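Local coordinates for protein aeromonas extracellular serine protease (PDB 3WQB) that preferentially cleaves peptide bonds after two basic residues, one of them lysine, as a secreted, calcium-binding, kexin-like serine protease and probable virulence factor, at residues 551-563 and 570-582. The protein carries 1 engineered substitution. Residues are numbered along the deposited sequence; the frame is centred on the assembly and turned at random.
Sequences VTDVANGTRQVSL and ERTTLTERNNRQP. With CA (calcium ion), chain D.
A calcium site closing the base of a beta hairpin is the arrangement here, within the P-domain that follows the subtilisin domain in furin-like proteases. Strands 559-563 and 571-576 run antiparallel, with Val561 and Leu574 as one of three hydrogen-bonded pairs; Leu574 N gives Val561 O a 2.8 Å bond that is nearly straight (175°). Strand 559-565 also pairs with strand 228-233 of the subtilisin domain, so one antiparallel sheet spans both domains. On the face carrying Val561, Leu563 turns its CD1 branch across the strand, 3.8 Å from Leu574 CB and equally close to Thr572 CB, while Gln518 of helix 512-520 packs against both leucines. On the other face the Gln560 amide carbon CD rests 3.7 Å from the methyl CG2 of Thr573.

Nearer the metal, Arg559 bends at chi3 (-65°) and grips Glu576 side-on, NE to OE2 at 3.0 Å and NH2 to OE1 at 3.1 Å. The carboxylate is met from above its plane, the two flat groups standing 72° apart. Each partner has a second salt bridge, Arg559 to Asp488 and Glu576 to Arg232, which links the pair to a calcium ligand and to the subtilisin domain. Beyond the strands, the calcium ion joins the two segments where they leave the hairpin: Asp553 binds through both carboxylate oxygens, Ala555 through its carbonyl, Asn578 and Asn579 through their side chains, and Asp454 and Asp488 complete the shell. Asp553 OD2 is also hydrogen-bonded to His483, OD1 accepts Ala555 N in an Asx turn, and Asn579 ND2 donates to Gln581 O at 2.8 Å.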
loop_
_atom_site.group_PDB
_atom_site.type_symbol
_atom_site.label_atom_id
_atom_site.label_comp_id
_atom_site.label_asym_id
_atom_site.label_seq_id
_atom_site.Cartn_x
_atom_site.Cartn_y
_atom_site.Cartn_z
ATOM N N VAL A 551 16.148 14.091 -12.875
ATOM C CA VAL A 551 15.283 13.356 -13.795
ATOM C C VAL A 551 16.083 13.067 -15.063
ATOM O O VAL A 551 16.655 13.991 -15.638
ATOM C CB VAL A 551 14.011 14.163 -14.161
ATOM C CG1 VAL A 551 13.143 13.405 -15.160
ATOM C CG2 VAL A 551 13.211 14.511 -12.904
ATOM N N THR A 552 16.131 11.803 -15.483
ATOM C CA THR A 552 16.863 11.407 -16.689
ATOM C C THR A 552 16.000 10.503 -17.551
ATOM O O THR A 552 15.326 9.613 -17.039
ATOM C CB THR A 552 18.150 10.623 -16.341
ATOM O OG1 THR A 552 18.880 11.301 -15.312
ATOM C CG2 THR A 552 19.047 10.510 -17.560
ATOM N N ASP A 553 16.024 10.738 -18.861
ATOM C CA ASP A 553 15.459 9.809 -19.833
ATOM C C ASP A 553 16.556 8.794 -20.162
ATOM O O ASP A 553 17.611 9.159 -20.677
ATOM C CB ASP A 553 14.987 10.601 -21.069
ATOM C CG ASP A 553 14.482 9.713 -22.213
ATOM O OD1 ASP A 553 14.921 8.552 -22.378
ATOM O OD2 ASP A 553 13.636 10.198 -22.987
ATOM N N VAL A 554 16.315 7.531 -19.824
ATOM C CA VAL A 554 17.359 6.509 -19.871
ATOM C C VAL A 554 17.118 5.424 -20.923
ATOM O O VAL A 554 17.634 4.311 -20.793
ATOM C CB VAL A 554 17.591 5.841 -18.472
ATOM C CG1 VAL A 554 18.034 6.877 -17.435
ATOM C CG2 VAL A 554 16.349 5.073 -18.005
ATOM N N ALA A 555 16.320 5.731 -21.943
ATOM C CA ALA A 555 16.044 4.731 -22.983
ATOM C C ALA A 555 15.579 5.337 -24.288
ATOM O O ALA A 555 14.739 6.239 -24.298
ATOM C CB ALA A 555 15.003 3.730 -22.491
ATOM N N ASN A 556 16.100 4.807 -25.394
ATOM C CA ASN A 556 15.560 5.144 -26.707
ATOM C C ASN A 556 15.117 3.923 -27.514
ATOM O O ASN A 556 14.606 4.060 -28.627
ATOM C CB ASN A 556 16.523 6.029 -27.516
ATOM C CG ASN A 556 17.877 5.385 -27.752
ATOM O OD1 ASN A 556 18.144 4.262 -27.328
ATOM N ND2 ASN A 556 18.751 6.119 -28.426
ATOM N N GLY A 557 15.293 2.734 -26.945
ATOM C CA GLY A 557 14.872 1.509 -27.625
ATOM C C GLY A 557 13.376 1.302 -27.491
ATOM O O GLY A 557 12.764 1.761 -26.518
ATOM N N THR A 558 12.771 0.608 -28.453
ATOM C CA THR A 558 11.361 0.222 -28.335
ATOM C C THR A 558 11.185 -0.826 -27.237
ATOM O O THR A 558 12.102 -1.574 -26.917
ATOM C CB THR A 558 10.794 -0.334 -29.658
ATOM O OG1 THR A 558 11.500 -1.525 -30.022
ATOM C CG2 THR A 558 10.918 0.708 -30.765
ATOM N N ARG A 559 9.996 -0.851 -26.649
ATOM C CA ARG A 559 9.639 -1.878 -25.693
ATOM C C ARG A 559 8.269 -2.408 -26.038
ATOM O O ARG A 559 7.444 -1.698 -26.618
ATOM C CB ARG A 559 9.607 -1.304 -24.273
ATOM C CG ARG A 559 10.970 -0.868 -23.742
ATOM C CD ARG A 559 10.880 -0.439 -22.288
ATOM N NE ARG A 559 10.057 0.756 -22.091
ATOM C CZ ARG A 559 10.487 2.014 -22.170
ATOM N NH1 ARG A 559 11.756 2.288 -22.447
ATOM N NH2 ARG A 559 9.630 3.006 -21.954
ATOM N N GLN A 560 8.027 -3.660 -25.670
ATOM C CA GLN A 560 6.718 -4.245 -25.864
ATOM C C GLN A 560 6.103 -4.720 -24.557
ATOM O O GLN A 560 6.802 -5.175 -23.647
ATOM C CB GLN A 560 6.784 -5.385 -26.874
ATOM C CG GLN A 560 7.071 -4.937 -28.306
ATOM C CD GLN A 560 7.036 -6.094 -29.255
ATOM O OE1 GLN A 560 7.215 -7.228 -28.841
ATOM N NE2 GLN A 560 6.801 -5.823 -30.531
ATOM N N VAL A 561 4.783 -4.601 -24.495
ATOM C CA VAL A 561 4.012 -4.961 -23.322
ATOM C C VAL A 561 2.886 -5.879 -23.778
ATOM O O VAL A 561 2.200 -5.585 -24.757
ATOM C CB VAL A 561 3.434 -3.697 -22.644
ATOM C CG1 VAL A 561 2.541 -4.059 -21.462
ATOM C CG2 VAL A 561 4.568 -2.768 -22.194
ATOM N N SER A 562 2.714 -6.987 -23.067
ATOM C CA SER A 562 1.651 -7.943 -23.346
ATOM C C SER A 562 0.382 -7.494 -22.621
ATOM O O SER A 562 0.407 -7.207 -21.407
ATOM C CB SER A 562 2.060 -9.349 -22.880
ATOM O OG SER A 562 3.336 -9.736 -23.388
ATOM N N LEU A 563 -0.711 -7.419 -23.372
ATOM C CA LEU A 563 -2.024 -7.064 -22.856
ATOM C C LEU A 563 -2.942 -8.277 -22.944
ATOM O O LEU A 563 -3.169 -8.811 -24.034
ATOM C CB LEU A 563 -2.634 -5.912 -23.662
ATOM C CG LEU A 563 -1.804 -4.670 -23.980
ATOM C CD1 LEU A 563 -2.478 -3.870 -25.075
ATOM C CD2 LEU A 563 -1.650 -3.838 -22.727
ATOM N N GLU A 570 -8.023 -12.796 -25.242
ATOM C CA GLU A 570 -7.257 -12.209 -26.344
ATOM C C GLU A 570 -6.012 -11.507 -25.824
ATOM O O GLU A 570 -6.079 -10.689 -24.904
ATOM C CB GLU A 570 -8.093 -11.225 -27.173
ATOM C CG GLU A 570 -7.424 -10.841 -28.505
ATOM C CD GLU A 570 -7.936 -9.535 -29.106
ATOM O OE1 GLU A 570 -8.780 -8.860 -28.479
ATOM O OE2 GLU A 570 -7.479 -9.179 -30.214
ATOM N N ARG A 571 -4.872 -11.842 -26.412
ATOM C CA ARG A 571 -3.632 -11.149 -26.098
ATOM C C ARG A 571 -3.229 -10.195 -27.217
ATOM O O ARG A 571 -3.201 -10.571 -28.391
ATOM C CB ARG A 571 -2.508 -12.129 -25.768
ATOM C CG ARG A 571 -2.692 -12.830 -24.430
ATOM C CD ARG A 571 -1.459 -13.623 -24.023
ATOM N NE ARG A 571 -1.531 -14.127 -22.650
ATOM C CZ ARG A 571 -2.192 -15.223 -22.273
ATOM N NH1 ARG A 571 -2.873 -15.945 -23.153
ATOM N NH2 ARG A 571 -2.186 -15.593 -20.999
ATOM N N THR A 572 -2.941 -8.957 -26.824
ATOM C CA THR A 572 -2.501 -7.890 -27.719
ATOM C C THR A 572 -1.065 -7.531 -27.339
ATOM O O THR A 572 -0.639 -7.749 -26.202
ATOM C CB THR A 572 -3.382 -6.609 -27.554
ATOM O OG1 THR A 572 -4.771 -6.955 -27.551
ATOM C CG2 THR A 572 -3.128 -5.606 -28.682
ATOM N N THR A 573 -0.309 -6.999 -28.291
ATOM C CA THR A 573 0.974 -6.386 -27.971
ATOM C C THR A 573 0.856 -4.868 -28.046
ATOM O O THR A 573 0.290 -4.315 -28.991
ATOM C CB THR A 573 2.119 -6.912 -28.866
ATOM O OG1 THR A 573 2.382 -8.280 -28.537
ATOM C CG2 THR A 573 3.404 -6.099 -28.650
ATOM N N LEU A 574 1.368 -4.205 -27.018
ATOM C CA LEU A 574 1.457 -2.761 -26.990
ATOM C C LEU A 574 2.921 -2.404 -27.183
ATOM O O LEU A 574 3.789 -2.939 -26.497
ATOM C CB LEU A 574 0.941 -2.237 -25.646
ATOM C CG LEU A 574 0.916 -0.730 -25.391
ATOM C CD1 LEU A 574 -0.058 -0.028 -26.329
ATOM C CD2 LEU A 574 0.569 -0.456 -23.937
ATOM N N THR A 575 3.194 -1.526 -28.141
ATOM C CA THR A 575 4.550 -1.054 -28.380
ATOM C C THR A 575 4.696 0.346 -27.813
ATOM O O THR A 575 3.870 1.227 -28.081
ATOM C CB THR A 575 4.909 -1.079 -29.881
ATOM O OG1 THR A 575 4.707 -2.405 -30.385
ATOM C CG2 THR A 575 6.369 -0.669 -30.104
ATOM N N GLU A 576 5.731 0.531 -26.996
ATOM C CA GLU A 576 6.075 1.851 -26.498
ATOM C C GLU A 576 7.082 2.460 -27.454
ATOM O O GLU A 576 8.230 2.011 -27.526
ATOM C CB GLU A 576 6.723 1.777 -25.122
ATOM C CG GLU A 576 5.853 1.340 -23.978
ATOM C CD GLU A 576 6.551 1.628 -22.671
ATOM O OE1 GLU A 576 6.580 2.810 -22.269
ATOM O OE2 GLU A 576 7.097 0.683 -22.064
ATOM N N ARG A 577 6.647 3.483 -28.173
ATOM C CA ARG A 577 7.520 4.176 -29.119
ATOM C C ARG A 577 8.299 5.264 -28.387
ATOM O O ARG A 577 7.744 6.002 -27.566
ATOM C CB ARG A 577 6.694 4.779 -30.254
ATOM C CG ARG A 577 5.691 3.814 -30.871
ATOM C CD ARG A 577 6.265 3.089 -32.079
ATOM N NE ARG A 577 5.528 1.864 -32.394
ATOM C CZ ARG A 577 4.364 1.814 -33.039
ATOM N NH1 ARG A 577 3.771 2.927 -33.459
ATOM N NH2 ARG A 577 3.788 0.641 -33.270
ATOM N N ASN A 578 9.593 5.350 -28.664
ATOM C CA ASN A 578 10.426 6.380 -28.048
ATOM C C ASN A 578 9.890 7.796 -28.264
ATOM O O ASN A 578 9.317 8.099 -29.309
ATOM C CB ASN A 578 11.867 6.268 -28.542
ATOM C CG ASN A 578 12.828 7.114 -27.734
ATOM O OD1 ASN A 578 12.726 7.202 -26.509
ATOM N ND2 ASN A 578 13.763 7.753 -28.416
ATOM N N ASN A 579 10.052 8.660 -27.264
ATOM C CA ASN A 579 9.694 10.069 -27.427
ATOM C C ASN A 579 10.457 10.691 -28.591
ATOM O O ASN A 579 11.673 10.545 -28.694
ATOM C CB ASN A 579 9.936 10.870 -26.141
ATOM C CG ASN A 579 11.342 10.702 -25.600
ATOM O OD1 ASN A 579 11.748 9.600 -25.239
ATOM N ND2 ASN A 579 12.086 11.799 -25.531
ATOM N N ARG A 580 9.719 11.373 -29.459
ATOM C CA ARG A 580 10.288 12.048 -30.618
ATOM C C ARG A 580 10.952 13.381 -30.241
ATOM O O ARG A 580 11.881 13.838 -30.915
ATOM C CB ARG A 580 9.184 12.280 -31.656
ATOM C CG ARG A 580 9.650 12.918 -32.950
ATOM C CD ARG A 580 9.515 11.993 -34.153
ATOM N NE ARG A 580 9.903 12.677 -35.390
ATOM C CZ ARG A 580 9.157 13.580 -36.030
ATOM N NH1 ARG A 580 7.962 13.929 -35.568
ATOM N NH2 ARG A 580 9.612 14.141 -37.143
ATOM N N GLN A 581 10.460 14.002 -29.172
ATOM C CA GLN A 581 10.938 15.297 -28.709
ATOM C C GLN A 581 11.511 15.169 -27.293
ATOM O O GLN A 581 11.152 14.236 -26.559
ATOM C CB GLN A 581 9.784 16.312 -28.694
ATOM C CG GLN A 581 9.485 17.008 -30.028
ATOM C CD GLN A 581 8.747 16.136 -31.037
ATOM O OE1 GLN A 581 7.711 15.537 -30.730
ATOM N NE2 GLN A 581 9.269 16.083 -32.257
ATOM N N PRO A 582 12.402 16.103 -26.902
ATOM C CA PRO A 582 12.795 16.163 -25.497
ATOM C C PRO A 582 11.611 16.466 -24.586
ATOM O O PRO A 582 10.628 17.090 -25.002
ATOM C CB PRO A 582 13.800 17.320 -25.448
ATOM C CG PRO A 582 13.588 18.091 -26.721
ATOM C CD PRO A 582 13.139 17.083 -27.723
HETATM CA CA CA D . 13.520 8.215 -24.483
#